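303aa long hypothetical esterase (Sulfolobus tokodaii, PDB 3AIN) probably hydrolyses carboxylic ester bonds as a thermostable, dimeric carboxylesterase of the hormone-sensitive-lipase-like group with an alpha/beta hydrolase fold. Local coordinates at residues P111-V123 with I309-Y321. The protein carries 1 engineered substitution. Sequence-based numbering, arbitrary orientation.
Sequences PLCRAITNSCQCV and IGLIGYVLRKVFY
S119 and G313 mark the tight centre, where helical segments 111-120 and 309-321 cross at -46°, their axes 7.9 Å apart. The two pack side by side in the alpha/beta hydrolase fold, L112 and I116 on Y95 of strand 92-96, I312 on V194 of strand 192-196. Lacking a side chain, G313 lets its CA come within 3.7 Å of C120 N. With chi1 near -174°, S119 OG swings away from its backbone N to lie 3.2 Å from G313 CA, and donates to I309 O at 2.8 Å. It arrives above that carbonyl's plane, G313 N from the opposite face. I309 is a knob among L112, A115, I116 and S119, its CD1 3.6 Å from L112 CD1. C120 CB packs on L316 CB there, and the C120-C122 disulfide ties the helix end to what follows. The partly exposed side is looser: Q121 OE1 stays 4.0 Å from R317 CD. There R317, bent at chi3 (-80°), directs NE to S119 O at 3.2 Å. Y321 OH donates to Q121 O at 2.6 Å. R317 and Y321 thus bond carbonyls in and just after the helix's last turn, where the positive guanidinium would probably interact favourably with the negative dipole end.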
ATOM      1  N   PRO A 111     -11.276 -18.378  -1.074  1.00 12.99           N
ATOM      2  CA  PRO A 111     -11.182 -17.319  -2.091  1.00 13.85           C
ATOM      3  C   PRO A 111     -10.040 -16.355  -1.818  1.00 10.21           C
ATOM      4  O   PRO A 111      -9.316 -15.967  -2.746  1.00 12.19           O
ATOM      5  CB  PRO A 111     -12.519 -16.593  -1.975  1.00 13.79           C
ATOM      6  CG  PRO A 111     -13.461 -17.639  -1.454  1.00 14.84           C
ATOM      7  CD  PRO A 111     -12.622 -18.469  -0.485  1.00 13.50           C
ATOM      8  N   LEU A 112      -9.897 -15.939  -0.563  1.00  9.00           N
ATOM      9  CA  LEU A 112      -8.798 -15.032  -0.234  1.00 11.18           C
ATOM     10  C   LEU A 112      -7.425 -15.673  -0.475  1.00 12.95           C
ATOM     11  O   LEU A 112      -6.543 -15.041  -1.033  1.00 13.28           O
ATOM     12  CB  LEU A 112      -8.925 -14.537   1.211  1.00 11.72           C
ATOM     13  CG  LEU A 112      -7.739 -13.687   1.677  1.00 10.13           C
ATOM     14  CD1 LEU A 112      -7.638 -12.393   0.822  1.00 13.52           C
ATOM     15  CD2 LEU A 112      -7.898 -13.312   3.171  1.00 13.97           C
ATOM     16  N   CYS A 113      -7.233 -16.927  -0.074  1.00 11.33           N
ATOM     17  CA  CYS A 113      -5.925 -17.556  -0.302  1.00 10.88           C
ATOM     18  C   CYS A 113      -5.608 -17.748  -1.787  1.00 11.01           C
ATOM     19  O   CYS A 113      -4.461 -17.626  -2.172  1.00 15.66           O
ATOM     20  CB  CYS A 113      -5.810 -18.894   0.438  1.00 10.52           C
ATOM     21  SG  CYS A 113      -5.690 -18.667   2.250  1.00 15.23           S
ATOM     22  N   ARG A 114      -6.620 -18.028  -2.613  1.00 14.12           N
ATOM     23  CA  ARG A 114      -6.382 -18.066  -4.067  1.00 13.29           C
ATOM     24  C   ARG A 114      -5.935 -16.703  -4.585  1.00 14.43           C
ATOM     25  O   ARG A 114      -4.957 -16.599  -5.335  1.00 13.20           O
ATOM     26  CB  ARG A 114      -7.634 -18.530  -4.818  1.00 11.43           C
ATOM     27  CG  ARG A 114      -8.000 -19.992  -4.556  1.00 14.76           C
ATOM     28  CD  ARG A 114      -9.449 -20.217  -5.020  1.00 12.28           C
ATOM     29  NE  ARG A 114      -9.849 -21.619  -4.995  1.00 14.91           N
ATOM     30  CZ  ARG A 114      -9.734 -22.442  -6.035  1.00 21.91           C
ATOM     31  NH1 ARG A 114      -9.187 -22.013  -7.168  1.00 24.87           N
ATOM     32  NH2 ARG A 114     -10.105 -23.706  -5.923  1.00 21.68           N
ATOM     33  N   ALA A 115      -6.608 -15.642  -4.149  1.00 14.08           N
ATOM     34  CA  ALA A 115      -6.226 -14.322  -4.587  1.00 13.72           C
ATOM     35  C   ALA A 115      -4.813 -13.929  -4.147  1.00 14.44           C
ATOM     36  O   ALA A 115      -4.053 -13.375  -4.931  1.00 14.70           O
ATOM     37  CB  ALA A 115      -7.238 -13.283  -4.126  1.00 11.77           C
ATOM     38  N   ILE A 116      -4.452 -14.254  -2.903  1.00 11.47           N
ATOM     39  CA  ILE A 116      -3.093 -13.992  -2.422  1.00 12.70           C
ATOM     40  C   ILE A 116      -2.033 -14.774  -3.228  1.00 14.08           C
ATOM     41  O   ILE A 116      -0.958 -14.252  -3.567  1.00 15.52           O
ATOM     42  CB  ILE A 116      -2.998 -14.298  -0.905  1.00 11.92           C
ATOM     43  CG1 ILE A 116      -3.737 -13.213  -0.108  1.00 13.70           C
ATOM     44  CG2 ILE A 116      -1.534 -14.392  -0.476  1.00 13.74           C
ATOM     45  CD1 ILE A 116      -3.855 -13.545   1.393  1.00 14.04           C
ATOM     46  N   THR A 117      -2.330 -16.036  -3.490  1.00 14.45           N
ATOM     47  CA  THR A 117      -1.431 -16.899  -4.244  1.00 12.31           C
ATOM     48  C   THR A 117      -1.140 -16.287  -5.605  1.00 16.25           C
ATOM     49  O   THR A 117       0.012 -16.196  -6.021  1.00 14.71           O
ATOM     50  CB  THR A 117      -2.078 -18.269  -4.456  1.00 16.83           C
ATOM     51  OG1 THR A 117      -2.224 -18.910  -3.187  1.00 16.64           O
ATOM     52  CG2 THR A 117      -1.229 -19.134  -5.387  1.00 15.49           C
ATOM     53  N   ASN A 118      -2.186 -15.865  -6.299  1.00 16.91           N
ATOM     54  CA  ASN A 118      -1.984 -15.261  -7.628  1.00 16.35           C
ATOM     55  C   ASN A 118      -1.255 -13.922  -7.562  1.00 20.28           C
ATOM     56  O   ASN A 118      -0.466 -13.577  -8.451  1.00 17.50           O
ATOM     57  CB  ASN A 118      -3.311 -15.142  -8.388  1.00 16.23           C
ATOM     58  CG  ASN A 118      -3.845 -16.489  -8.847  1.00 15.40           C
ATOM     59  OD1 ASN A 118      -3.074 -17.432  -9.068  1.00 18.63           O
ATOM     60  ND2 ASN A 118      -5.163 -16.632  -8.840  1.00 17.65           N
ATOM     61  N   SER A 119      -1.531 -13.153  -6.515  1.00 14.94           N
ATOM     62  CA  SER A 119      -0.867 -11.880  -6.329  1.00 15.68           C
ATOM     63  C   SER A 119       0.621 -12.022  -5.999  1.00 17.10           C
ATOM     64  O   SER A 119       1.430 -11.226  -6.520  1.00 18.54           O
ATOM     65  CB  SER A 119      -1.598 -11.003  -5.279  1.00 14.88           C
ATOM     66  OG  SER A 119      -1.001  -9.704  -5.221  1.00 17.02           O
ATOM     67  N   CYS A 120       0.965 -12.910  -5.045  1.00 13.37           N
ATOM     68  CA  CYS A 120       2.388 -13.113  -4.635  1.00 17.56           C
ATOM     69  C   CYS A 120       3.170 -14.027  -5.568  1.00 14.61           C
ATOM     70  O   CYS A 120       4.384 -14.109  -5.435  1.00 18.15           O
ATOM     71  CB  CYS A 120       2.599 -13.616  -3.182  1.00 22.62           C
ATOM     72  SG  CYS A 120       1.839 -15.212  -2.668  1.00 34.34           S
ATOM     73  N   GLN A 121       2.466 -14.729  -6.446  1.00 16.42           N
ATOM     74  CA  GLN A 121       3.071 -15.789  -7.277  1.00 16.89           C
ATOM     75  C   GLN A 121       3.941 -16.706  -6.443  1.00 17.98           C
ATOM     76  O   GLN A 121       5.102 -17.000  -6.768  1.00 17.88           O
ATOM     77  CB  GLN A 121       3.826 -15.184  -8.445  1.00 15.79           C
ATOM     78  CG  GLN A 121       2.877 -14.351  -9.286  1.00 20.18           C
ATOM     79  CD  GLN A 121       3.454 -13.957 -10.611  1.00 33.66           C
ATOM     80  OE1 GLN A 121       4.614 -13.563 -10.688  1.00 33.62           O
ATOM     81  NE2 GLN A 121       2.593 -13.861 -11.616  1.00 34.55           N
ATOM     82  N   CYS A 122       3.329 -17.210  -5.388  1.00 16.35           N
ATOM     83  CA  CYS A 122       4.047 -17.964  -4.400  1.00 16.59           C
ATOM     84  C   CYS A 122       3.135 -19.098  -3.931  1.00 15.44           C
ATOM     85  O   CYS A 122       1.962 -19.125  -4.288  1.00 17.36           O
ATOM     86  CB  CYS A 122       4.481 -17.031  -3.287  1.00 21.36           C
ATOM     87  SG  CYS A 122       3.195 -16.725  -2.087  1.00 22.63           S
ATOM     88  N   VAL A 123       3.730 -20.175  -3.427  1.00 12.80           N
ATOM     89  CA  VAL A 123       2.913 -21.237  -2.841  1.00 13.64           C
ATOM     90  C   VAL A 123       2.353 -20.699  -1.537  1.00 12.82           C
ATOM     91  O   VAL A 123       3.082 -20.151  -0.721  1.00 15.75           O
ATOM     92  CB  VAL A 123       3.770 -22.481  -2.544  1.00 15.23           C
ATOM     93  CG1 VAL A 123       2.963 -23.523  -1.777  1.00 16.64           C
ATOM     94  CG2 VAL A 123       4.284 -23.043  -3.859  1.00 17.33           C
ATOM     95  N   ILE A 309      -4.360  -6.574  -1.316  1.00 11.68           N
ATOM     96  CA  ILE A 309      -3.831  -7.843  -1.792  1.00 12.13           C
ATOM     97  C   ILE A 309      -2.732  -7.594  -2.836  1.00 13.60           C
ATOM     98  O   ILE A 309      -1.754  -8.322  -2.874  1.00 14.08           O
ATOM     99  CB  ILE A 309      -4.929  -8.716  -2.355  1.00 12.88           C
ATOM    100  CG1 ILE A 309      -5.831  -9.196  -1.208  1.00 12.02           C
ATOM    101  CG2 ILE A 309      -4.345  -9.921  -3.126  1.00 14.98           C
ATOM    102  CD1 ILE A 309      -7.157  -9.775  -1.674  1.00 11.21           C
ATOM    103  N   GLY A 310      -2.889  -6.565  -3.667  1.00 14.07           N
ATOM    104  CA  GLY A 310      -1.821  -6.200  -4.626  1.00 13.11           C
ATOM    105  C   GLY A 310      -0.526  -5.808  -3.914  1.00 15.76           C
ATOM    106  O   GLY A 310       0.570  -6.190  -4.354  1.00 15.82           O
ATOM    107  N   LEU A 311      -0.640  -5.046  -2.832  1.00 12.35           N
ATOM    108  CA  LEU A 311       0.537  -4.635  -2.033  1.00 12.49           C
ATOM    109  C   LEU A 311       1.212  -5.835  -1.375  1.00 15.70           C
ATOM    110  O   LEU A 311       2.452  -5.936  -1.361  1.00 15.52           O
ATOM    111  CB  LEU A 311       0.137  -3.624  -0.959  1.00 13.08           C
ATOM    112  CG  LEU A 311       1.206  -3.121   0.006  1.00 16.12           C
ATOM    113  CD1 LEU A 311       2.421  -2.567  -0.746  1.00 16.34           C
ATOM    114  CD2 LEU A 311       0.636  -2.072   0.954  1.00 14.31           C
ATOM    115  N   ILE A 312       0.406  -6.702  -0.766  1.00 12.20           N
ATOM    116  CA  ILE A 312       0.930  -7.951  -0.193  1.00 12.67           C
ATOM    117  C   ILE A 312       1.707  -8.759  -1.253  1.00 16.51           C
ATOM    118  O   ILE A 312       2.819  -9.237  -0.993  1.00 17.33           O
ATOM    119  CB  ILE A 312      -0.223  -8.827   0.368  1.00 14.37           C
ATOM    120  CG1 ILE A 312      -0.828  -8.138   1.589  1.00 12.22           C
ATOM    121  CG2 ILE A 312       0.306 -10.241   0.709  1.00 13.87           C
ATOM    122  CD1 ILE A 312      -2.181  -8.708   2.028  1.00 14.55           C
ATOM    123  N   GLY A 313       1.135  -8.863  -2.445  1.00 14.30           N
ATOM    124  CA  GLY A 313       1.760  -9.576  -3.577  1.00 14.63           C
ATOM    125  C   GLY A 313       3.072  -8.935  -4.001  1.00 20.67           C
ATOM    126  O   GLY A 313       4.099  -9.619  -4.105  1.00 17.96           O
ATOM    127  N   TYR A 314       3.116  -7.604  -3.961  1.00 15.30           N
ATOM    128  CA  TYR A 314       4.339  -6.920  -4.321  1.00 15.12           C
ATOM    129  C   TYR A 314       5.470  -7.174  -3.320  1.00 15.70           C
ATOM    130  O   TYR A 314       6.583  -7.518  -3.722  1.00 16.35           O
ATOM    131  CB  TYR A 314       4.146  -5.407  -4.483  1.00 15.13           C
ATOM    132  CG  TYR A 314       5.491  -4.717  -4.614  1.00 14.90           C
ATOM    133  CD1 TYR A 314       6.232  -4.847  -5.767  1.00 28.06           C
ATOM    134  CD2 TYR A 314       6.113  -4.180  -3.491  1.00 19.15           C
ATOM    135  CE1 TYR A 314       7.491  -4.300  -5.859  1.00 26.61           C
ATOM    136  CE2 TYR A 314       7.389  -3.703  -3.546  1.00 24.53           C
ATOM    137  CZ  TYR A 314       8.075  -3.749  -4.738  1.00 28.78           C
ATOM    138  OH  TYR A 314       9.407  -3.394  -4.745  1.00 27.83           O
ATOM    139  N   VAL A 315       5.196  -7.028  -2.024  1.00 14.62           N
ATOM    140  CA  VAL A 315       6.272  -7.185  -1.045  1.00 14.64           C
ATOM    141  C   VAL A 315       6.806  -8.606  -1.014  1.00 16.95           C
ATOM    142  O   VAL A 315       7.994  -8.816  -0.800  1.00 16.24           O
ATOM    143  CB  VAL A 315       5.950  -6.685   0.383  1.00 14.43           C
ATOM    144  CG1 VAL A 315       5.534  -5.201   0.330  1.00 15.91           C
ATOM    145  CG2 VAL A 315       4.887  -7.565   1.097  1.00 18.98           C
ATOM    146  N   LEU A 316       5.930  -9.586  -1.184  1.00 15.46           N
ATOM    147  CA  LEU A 316       6.415 -10.976  -1.173  1.00 14.01           C
ATOM    148  C   LEU A 316       7.167 -11.332  -2.458  1.00 14.18           C
ATOM    149  O   LEU A 316       8.182 -12.041  -2.413  1.00 15.76           O
ATOM    150  CB  LEU A 316       5.263 -11.945  -0.933  1.00 13.11           C
ATOM    151  CG  LEU A 316       4.702 -11.882   0.497  1.00 13.18           C
ATOM    152  CD1 LEU A 316       3.605 -12.925   0.676  1.00 16.22           C
ATOM    153  CD2 LEU A 316       5.816 -12.019   1.578  1.00 16.40           C
ATOM    154  N   ARG A 317       6.721 -10.814  -3.591  1.00 14.21           N
ATOM    155  CA  ARG A 317       7.506 -11.031  -4.823  1.00 15.85           C
ATOM    156  C   ARG A 317       8.881 -10.407  -4.689  1.00 18.79           C
ATOM    157  O   ARG A 317       9.898 -10.987  -5.112  1.00 19.49           O
ATOM    158  CB  ARG A 317       6.778 -10.511  -6.061  1.00 16.63           C
ATOM    159  CG  ARG A 317       5.596 -11.378  -6.450  1.00 18.04           C
ATOM    160  CD  ARG A 317       4.942 -10.922  -7.755  1.00 25.06           C
ATOM    161  NE  ARG A 317       4.051  -9.777  -7.571  1.00 50.29           N
ATOM    162  CZ  ARG A 317       4.303  -8.553  -8.027  1.00 49.61           C
ATOM    163  NH1 ARG A 317       5.437  -8.301  -8.668  1.00 53.85           N
ATOM    164  NH2 ARG A 317       3.466  -7.557  -7.769  1.00 47.97           N
ATOM    165  N   LYS A 318       8.918  -9.212  -4.109  1.00 16.72           N
ATOM    166  CA  LYS A 318      10.191  -8.527  -3.879  1.00 17.96           C
ATOM    167  C   LYS A 318      11.098  -9.365  -2.982  1.00 20.81           C
ATOM    168  O   LYS A 318      12.297  -9.557  -3.282  1.00 19.40           O
ATOM    169  CB  LYS A 318       9.950  -7.136  -3.262  1.00 18.84           C
ATOM    170  CG  LYS A 318      11.206  -6.428  -2.757  1.00 20.05           C
ATOM    171  CD  LYS A 318      10.854  -5.180  -1.909  1.00 20.18           C
ATOM    172  CE  LYS A 318      10.428  -5.582  -0.483  1.00 24.69           C
ATOM    173  NZ  LYS A 318      10.319  -4.396   0.430  1.00 19.95           N
ATOM    174  N   VAL A 319      10.593  -9.754  -1.810  1.00 18.04           N
ATOM    175  CA  VAL A 319      11.456 -10.468  -0.864  1.00 19.91           C
ATOM    176  C   VAL A 319      11.857 -11.866  -1.353  1.00 17.38           C
ATOM    177  O   VAL A 319      12.979 -12.285  -1.110  1.00 23.73           O
ATOM    178  CB  VAL A 319      10.870 -10.524   0.583  1.00 20.89           C
ATOM    179  CG1 VAL A 319       9.764 -11.560   0.686  1.00 21.83           C
ATOM    180  CG2 VAL A 319      11.977 -10.851   1.587  1.00 25.30           C
ATOM    181  N   PHE A 320      10.963 -12.570  -2.043  1.00 16.24           N
ATOM    182  CA  PHE A 320      11.264 -13.946  -2.492  1.00 15.62           C
ATOM    183  C   PHE A 320      12.125 -13.909  -3.751  1.00 19.78           C
ATOM    184  O   PHE A 320      13.103 -14.651  -3.865  1.00 22.53           O
ATOM    185  CB  PHE A 320       9.982 -14.726  -2.806  1.00 16.67           C
ATOM    186  CG  PHE A 320       9.212 -15.165  -1.584  1.00 18.98           C
ATOM    187  CD1 PHE A 320       9.869 -15.674  -0.473  1.00 18.77           C
ATOM    188  CD2 PHE A 320       7.822 -15.225  -1.629  1.00 21.05           C
ATOM    189  CE1 PHE A 320       9.137 -16.084   0.656  1.00 20.21           C
ATOM    190  CE2 PHE A 320       7.092 -15.716  -0.538  1.00 23.03           C
ATOM    191  CZ  PHE A 320       7.759 -16.140   0.592  1.00 20.85           C
ATOM    192  N   TYR A 321      11.782 -13.029  -4.686  1.00 19.34           N
ATOM    193  CA  TYR A 321      12.280 -13.149  -6.057  1.00 19.36           C
ATOM    194  C   TYR A 321      13.173 -11.991  -6.502  1.00 25.99           C
ATOM    195  O   TYR A 321      13.783 -12.057  -7.566  1.00 22.87           O
ATOM    196  CB  TYR A 321      11.149 -13.361  -7.053  1.00 17.17           C
ATOM    197  CG  TYR A 321      10.192 -14.465  -6.706  1.00 22.45           C
ATOM    198  CD1 TYR A 321      10.634 -15.762  -6.470  1.00 16.71           C
ATOM    199  CD2 TYR A 321       8.837 -14.201  -6.565  1.00 17.74           C
ATOM    200  CE1 TYR A 321       9.735 -16.773  -6.127  1.00 19.06           C
ATOM    201  CE2 TYR A 321       7.912 -15.229  -6.300  1.00 16.65           C
ATOM    202  CZ  TYR A 321       8.381 -16.489  -5.993  1.00 18.81           C
ATOM    203  OH  TYR A 321       7.474 -17.512  -5.796  1.00 18.93           O
TER